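ABC sugar (Ribose) transporter, periplasmic substrate-binding subunit (Rhodobacter sphaeroides, PDB 3L49) probably binds a carbohydrate in the periplasm as the substrate-binding subunit of an ABC sugar transporter, although its natural ligand is not established. Local coordinates at residues L129-F134 against Q173-N178; I142-M147 against E161-D166. One frame throughout, in Å; residues are numbered along the deposited sequence.

Contact 1 of 2, residues L129-F134 against Q173-N178; sequences LVFNGF and QSAYSN
Phe-131 drives the far end of its ring toward Asn-178 and Ala-175, so that one aromatic side chain from strand 126-131 meets helix 171-185. The tight part of the contact is small. The ring carbon CE2 lies 3.8 Å from Asn-178 ND2, which comes in at the ring edge, near the ring plane, while the ring carbon CZ lies 3.9 Å from Asn-178 CB. The ring and amide planes are inclined at 48°, so the two groups are not stacked. Phe-131 CE2 also packs 4.2 Å from Ala-175 CB. Alanine suits this position because its single methyl lets the helix backbone come close to the sheet, and the ring fills most of the 8.5 Å between the CA atoms of Phe-131 and Ala-175. Asn-178 has CG anti to its carbonyl carbon (chi1 -73°), which lays the side chain back along the helix. ND2 therefore comes within 2.8 Å of Ser-174 O, but at an angle too poor for a hydrogen bond. Ile-195, Ala-197, Met-203 and Leu-164 are among the residues that pack round the ring in this alpha/beta domain.

The outer side of the helix is different in character. Gln-173 and Ser-177 are exposed and do not touch the strand. There the Ser-177 hydroxyl bonds back to Gln-173 O at 2.8 Å, across from the backbone N of Ser-177, which reaches the other face of the same carbonyl. A short polar side chain is thus satisfied within its own helical turn. Across the interface no hydrogen bond forms at all, which implies that strand and helix are held here by the fit of ring, methyl and amide rather than by directional bonds.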
loop_
_atom_site.group_PDB
_atom_site.type_symbol
_atom_site.label_atom_id
_atom_site.label_comp_id
_atom_site.label_asym_id
_atom_site.label_seq_id
_atom_site.Cartn_x
_atom_site.Cartn_y
_atom_site.Cartn_z
ATOM N N LEU A 129 10.706 -15.758 3.591
ATOM C CA LEU A 129 10.230 -15.661 2.219
ATOM C C LEU A 129 9.629 -14.278 1.964
ATOM O O LEU A 129 8.729 -13.852 2.685
ATOM C CB LEU A 129 9.190 -16.747 1.957
ATOM C CG LEU A 129 8.772 -16.950 0.501
ATOM C CD1 LEU A 129 9.988 -17.276 -0.371
ATOM C CD2 LEU A 129 7.700 -18.031 0.396
ATOM N N VAL A 130 10.119 -13.591 0.933
ATOM C CA VAL A 130 9.742 -12.198 0.667
ATOM C C VAL A 130 9.095 -12.016 -0.703
ATOM O O VAL A 130 9.669 -12.387 -1.722
ATOM C CB VAL A 130 10.972 -11.219 0.795
ATOM C CG1 VAL A 130 10.649 -9.820 0.260
ATOM C CG2 VAL A 130 11.431 -11.115 2.223
ATOM N N PHE A 131 7.904 -11.428 -0.710
ATOM C CA PHE A 131 7.260 -11.000 -1.939
ATOM C C PHE A 131 7.582 -9.531 -2.199
ATOM O O PHE A 131 7.229 -8.665 -1.395
ATOM C CB PHE A 131 5.750 -11.201 -1.839
ATOM C CG PHE A 131 5.317 -12.626 -1.998
ATOM C CD1 PHE A 131 5.441 -13.530 -0.944
ATOM C CD2 PHE A 131 4.776 -13.066 -3.200
ATOM C CE1 PHE A 131 5.039 -14.847 -1.088
ATOM C CE2 PHE A 131 4.369 -14.378 -3.356
ATOM C CZ PHE A 131 4.497 -15.273 -2.297
ATOM N N ASN A 132 8.247 -9.260 -3.320
ATOM C CA ASN A 132 8.702 -7.907 -3.651
ATOM C C ASN A 132 8.426 -7.525 -5.111
ATOM O O ASN A 132 9.341 -7.224 -5.880
ATOM C CB ASN A 132 10.196 -7.761 -3.308
ATOM C CG ASN A 132 10.672 -6.317 -3.336
ATOM O OD1 ASN A 132 9.890 -5.375 -3.151
ATOM N ND2 ASN A 132 11.963 -6.135 -3.577
ATOM N N GLY A 133 7.153 -7.532 -5.484
ATOM C CA GLY A 133 6.762 -7.297 -6.866
ATOM C C GLY A 133 6.240 -5.902 -7.140
ATOM O O GLY A 133 5.766 -5.619 -8.249
ATOM N N PHE A 134 6.330 -5.029 -6.141
ATOM C CA PHE A 134 5.735 -3.692 -6.231
ATOM C C PHE A 134 6.672 -2.586 -5.761
ATOM O O PHE A 134 6.216 -1.515 -5.364
ATOM C CB PHE A 134 4.405 -3.646 -5.461
ATOM C CG PHE A 134 3.275 -4.349 -6.164
ATOM C CD1 PHE A 134 2.924 -5.651 -5.815
ATOM C CD2 PHE A 134 2.571 -3.712 -7.189
ATOM C CE1 PHE A 134 1.878 -6.309 -6.473
ATOM C CE2 PHE A 134 1.524 -4.356 -7.850
ATOM C CZ PHE A 134 1.177 -5.659 -7.494
ATOM N N GLN A 173 -4.339 -16.153 -5.327
ATOM C CA GLN A 173 -4.044 -17.480 -5.859
ATOM C C GLN A 173 -2.613 -17.601 -6.349
ATOM O O GLN A 173 -1.997 -18.655 -6.195
ATOM C CB GLN A 173 -5.043 -17.883 -6.956
ATOM C CG GLN A 173 -5.286 -16.857 -8.033
ATOM C CD GLN A 173 -6.659 -16.982 -8.667
ATOM O OE1 GLN A 173 -7.351 -15.978 -8.871
ATOM N NE2 GLN A 173 -7.064 -18.217 -8.988
ATOM N N SER A 174 -2.079 -16.523 -6.918
ATOM C CA SER A 174 -0.684 -16.510 -7.356
ATOM C C SER A 174 0.255 -16.625 -6.155
ATOM O O SER A 174 1.278 -17.306 -6.226
ATOM C CB SER A 174 -0.381 -15.265 -8.183
ATOM O OG SER A 174 1.013 -15.108 -8.390
ATOM N N ALA A 175 -0.116 -15.990 -5.045
ATOM C CA ALA A 175 0.658 -16.100 -3.808
ATOM C C ALA A 175 0.544 -17.498 -3.192
ATOM O O ALA A 175 1.551 -18.082 -2.798
ATOM C CB ALA A 175 0.225 -15.046 -2.823
ATOM N N TYR A 176 -0.685 -18.021 -3.126
ATOM C CA TYR A 176 -0.965 -19.387 -2.668
ATOM C C TYR A 176 -0.098 -20.403 -3.438
ATOM O O TYR A 176 0.523 -21.280 -2.828
ATOM C CB TYR A 176 -2.458 -19.669 -2.869
ATOM C CG TYR A 176 -3.018 -20.993 -2.368
ATOM C CD1 TYR A 176 -4.050 -21.015 -1.429
ATOM C CD2 TYR A 176 -2.582 -22.217 -2.887
ATOM C CE1 TYR A 176 -4.603 -22.219 -0.999
ATOM C CE2 TYR A 176 -3.111 -23.421 -2.451
ATOM C CZ TYR A 176 -4.120 -23.421 -1.510
ATOM O OH TYR A 176 -4.648 -24.625 -1.093
ATOM N N SER A 177 -0.063 -20.263 -4.765
ATOM C CA SER A 177 0.699 -21.161 -5.647
ATOM C C SER A 177 2.198 -21.045 -5.453
ATOM O O SER A 177 2.905 -22.055 -5.474
ATOM C CB SER A 177 0.363 -20.905 -7.115
ATOM O OG SER A 177 -1.037 -20.985 -7.331
ATOM N N ASN A 178 2.675 -19.816 -5.269
ATOM C CA ASN A 178 4.089 -19.566 -4.992
ATOM C C ASN A 178 4.553 -20.154 -3.659
ATOM O O ASN A 178 5.643 -20.735 -3.574
ATOM C CB ASN A 178 4.384 -18.074 -5.035
ATOM C CG ASN A 178 4.370 -17.518 -6.436
ATOM O OD1 ASN A 178 4.833 -18.157 -7.377
ATOM N ND2 ASN A 178 3.838 -16.310 -6.584
#

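Contact 2 of 2, residues I142-M147 against E161-D166; sequences IRYDQM and EPELRD
Tyr-144 presents the edge of its ring to Glu-163, whose OE1 lies near the ring plane beside the phenol oxygen; ring and carboxylate planes are turned 55° apart. The ring is sandwiched between an amide and a methyl: Asn-132 ND2 lies over one face, and Met-147 CE over the opposite face, 3.7 Å from Tyr-144 CE1. Tyr-135 also meets the ring, with its own plane nearly perpendicular. The setting is a beta-alpha-beta unit of the periplasmic binding protein fold: strand 126-131, helix 138-152 and the parallel edge strand 157-159, followed by the loop that carries Glu-163.

One strong polar bond carries the contact. Tyr-144 OH donates to Glu-163 OE1 at 2.6 Å, arriving on the syn side of the carboxylate but 34° out of its plane. Glu-163 OE2 is 3.7 Å from Tyr-144 CE1 but well off the ring plane, on the Asn-132 side. With CG trans to the backbone N (chi1 179°), the tyrosine reaches out from its helix, and the glutamate, extended beyond CG, comes from the opposite direction. Two long side chains are needed, since the nearest CA atoms, those of Tyr-144 and Glu-163, are 11.4 Å apart. Tyrosine suits its place because the buried ring can touch Trp-196 and meet Val-130 CG1 with its edge while its hydroxyl still finds an acceptor.

Donors at both oxygens fix the rotation of the carboxylate and would tend to favour its ionised form. The preceding residue on the helix, Arg-143, hydrogen-bonds Asn-107 OD1 through NE and, through NH1, an unidentified molecule probably from the crystallisation liquor. Along the loop, the cis peptide bond before Pro-162 bends the chain just ahead of Glu-163. The other carboxylate oxygen, Glu-163 OE2, receives a hydrogen bond from Asn-132 ND2.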
loop_
_atom_site.group_PDB
_atom_site.type_symbol
_atom_site.label_atom_id
_atom_site.label_comp_id
_atom_site.label_asym_id
_atom_site.label_seq_id
_atom_site.Cartn_x
_atom_site.Cartn_y
_atom_site.Cartn_z
ATOM N N ILE A 142 9.574 1.933 0.596
ATOM C CA ILE A 142 9.867 2.262 1.988
ATOM C C ILE A 142 9.695 1.028 2.871
ATOM O O ILE A 142 10.599 0.681 3.636
ATOM C CB ILE A 142 8.985 3.424 2.515
ATOM C CG1 ILE A 142 9.210 4.703 1.690
ATOM C CG2 ILE A 142 9.271 3.679 3.997
ATOM C CD1 ILE A 142 8.086 5.763 1.844
ATOM N N ARG A 143 8.552 0.350 2.738
ATOM C CA ARG A 143 8.259 -0.848 3.531
ATOM C C ARG A 143 9.308 -1.952 3.367
ATOM O O ARG A 143 9.693 -2.593 4.339
ATOM C CB ARG A 143 6.865 -1.381 3.212
ATOM C CG ARG A 143 5.730 -0.579 3.828
ATOM C CD ARG A 143 4.460 -0.813 3.040
ATOM N NE ARG A 143 3.429 0.192 3.286
ATOM C CZ ARG A 143 2.301 0.281 2.592
ATOM N NH1 ARG A 143 2.066 -0.573 1.607
ATOM N NH2 ARG A 143 1.396 1.217 2.888
ATOM N N TYR A 144 9.782 -2.148 2.141
ATOM C CA TYR A 144 10.844 -3.114 1.877
ATOM C C TYR A 144 12.189 -2.678 2.449
ATOM O O TYR A 144 12.885 -3.493 3.060
ATOM C CB TYR A 144 10.968 -3.394 0.378
ATOM C CG TYR A 144 12.065 -4.373 0.036
ATOM C CD1 TYR A 144 11.850 -5.751 0.140
ATOM C CD2 TYR A 144 13.324 -3.926 -0.383
ATOM C CE1 TYR A 144 12.860 -6.658 -0.166
ATOM C CE2 TYR A 144 14.336 -4.820 -0.696
ATOM C CZ TYR A 144 14.095 -6.180 -0.580
ATOM O OH TYR A 144 15.086 -7.064 -0.883
ATOM N N ASP A 145 12.553 -1.410 2.237
ATOM C CA ASP A 145 13.834 -0.874 2.725
ATOM C C ASP A 145 14.004 -0.992 4.242
ATOM O O ASP A 145 15.083 -1.362 4.723
ATOM C CB ASP A 145 14.022 0.588 2.309
ATOM C CG ASP A 145 14.435 0.743 0.847
ATOM O OD1 ASP A 145 14.316 1.869 0.316
ATOM O OD2 ASP A 145 14.877 -0.245 0.225
ATOM N N GLN A 146 12.930 -0.687 4.975
ATOM C CA GLN A 146 12.935 -0.732 6.439
ATOM C C GLN A 146 13.081 -2.146 6.950
ATOM O O GLN A 146 13.784 -2.375 7.926
ATOM C CB GLN A 146 11.666 -0.092 7.020
ATOM C CG GLN A 146 11.495 1.407 6.703
ATOM C CD GLN A 146 12.473 2.295 7.474
ATOM O OE1 GLN A 146 13.609 2.503 7.057
ATOM N NE2 GLN A 146 12.021 2.825 8.592
ATOM N N MET A 147 12.418 -3.085 6.278
ATOM C CA MET A 147 12.518 -4.507 6.596
ATOM C C MET A 147 13.966 -4.964 6.456
ATOM O O MET A 147 14.525 -5.582 7.366
ATOM C CB MET A 147 11.566 -5.333 5.693
ATOM C CG MET A 147 11.486 -6.861 5.982
ATOM S SD MET A 147 12.647 -7.894 5.021
ATOM C CE MET A 147 12.610 -7.062 3.454
ATOM N N GLU A 161 16.665 -16.523 -1.251
ATOM C CA GLU A 161 16.818 -16.146 -2.650
ATOM C C GLU A 161 16.113 -17.174 -3.534
ATOM O O GLU A 161 16.247 -18.375 -3.303
ATOM C CB GLU A 161 18.305 -16.061 -3.025
ATOM C CG GLU A 161 19.188 -15.293 -2.029
ATOM C CD GLU A 161 18.921 -13.785 -2.005
ATOM O OE1 GLU A 161 18.567 -13.212 -3.059
ATOM O OE2 GLU A 161 19.080 -13.170 -0.928
ATOM N N PRO A 162 15.340 -16.711 -4.536
ATOM C CA PRO A 162 15.050 -15.309 -4.833
ATOM C C PRO A 162 13.807 -14.786 -4.115
ATOM O O PRO A 162 13.096 -15.540 -3.450
ATOM C CB PRO A 162 14.820 -15.321 -6.351
ATOM C CG PRO A 162 14.271 -16.689 -6.639
ATOM C CD PRO A 162 14.690 -17.615 -5.505
ATOM N N GLU A 163 13.566 -13.490 -4.240
ATOM C CA GLU A 163 12.339 -12.912 -3.747
ATOM C C GLU A 163 11.266 -13.190 -4.766
ATOM O O GLU A 163 11.511 -13.133 -5.969
ATOM C CB GLU A 163 12.486 -11.408 -3.535
ATOM C CG GLU A 163 13.288 -11.046 -2.301
ATOM C CD GLU A 163 13.963 -9.696 -2.418
ATOM O OE1 GLU A 163 15.013 -9.526 -1.761
ATOM O OE2 GLU A 163 13.456 -8.817 -3.162
ATOM N N LEU A 164 10.078 -13.504 -4.271
ATOM C CA LEU A 164 8.949 -13.815 -5.121
ATOM C C LEU A 164 8.289 -12.533 -5.593
ATOM O O LEU A 164 8.456 -11.481 -4.975
ATOM C CB LEU A 164 7.966 -14.710 -4.367
ATOM C CG LEU A 164 8.594 -16.059 -4.001
ATOM C CD1 LEU A 164 7.587 -16.962 -3.319
ATOM C CD2 LEU A 164 9.175 -16.746 -5.238
ATOM N N ARG A 165 7.573 -12.617 -6.712
ATOM C CA ARG A 165 6.865 -11.467 -7.254
ATOM C C ARG A 165 5.376 -11.598 -6.993
ATOM O O ARG A 165 4.711 -12.443 -7.601
ATOM C CB ARG A 165 7.127 -11.312 -8.759
ATOM C CG ARG A 165 8.036 -10.149 -9.127
ATOM C CD ARG A 165 9.515 -10.523 -9.076
ATOM N NE ARG A 165 10.339 -9.385 -8.672
ATOM C CZ ARG A 165 11.116 -9.356 -7.592
ATOM N NH1 ARG A 165 11.815 -8.263 -7.314
ATOM N NH2 ARG A 165 11.206 -10.416 -6.794
ATOM N N ASP A 166 4.860 -10.780 -6.076
ATOM C CA ASP A 166 3.415 -10.680 -5.898
ATOM C C ASP A 166 2.845 -9.858 -7.053
ATOM O O ASP A 166 3.518 -8.962 -7.561
ATOM C CB ASP A 166 3.008 -10.144 -4.501
ATOM C CG ASP A 166 3.766 -8.887 -4.081
ATOM O OD1 ASP A 166 4.987 -8.785 -4.323
ATOM O OD2 ASP A 166 3.132 -8.004 -3.466
#

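Following the chain from the N terminus, contact 1 opens on strand 126-131, after the strands and helices of residues 7-122, and helix 138-152 then gives the first half of contact 2. The chain continues along edge strand 157-159 to residues 161-166, closing the smaller loop of contact 2, and only at helix 171-185 does it close the larger loop of contact 1. The smaller loop lies wholly within the larger one and the two do not cross. Asn-132 N probably hydrogen-bonds Leu-164 O, 2.8 Å away, which joins the contacts directly. Val-130 and Phe-131 face opposite ways, so strand 126-131 is tied to helix 138-152 on one side and helix 171-185 on the other.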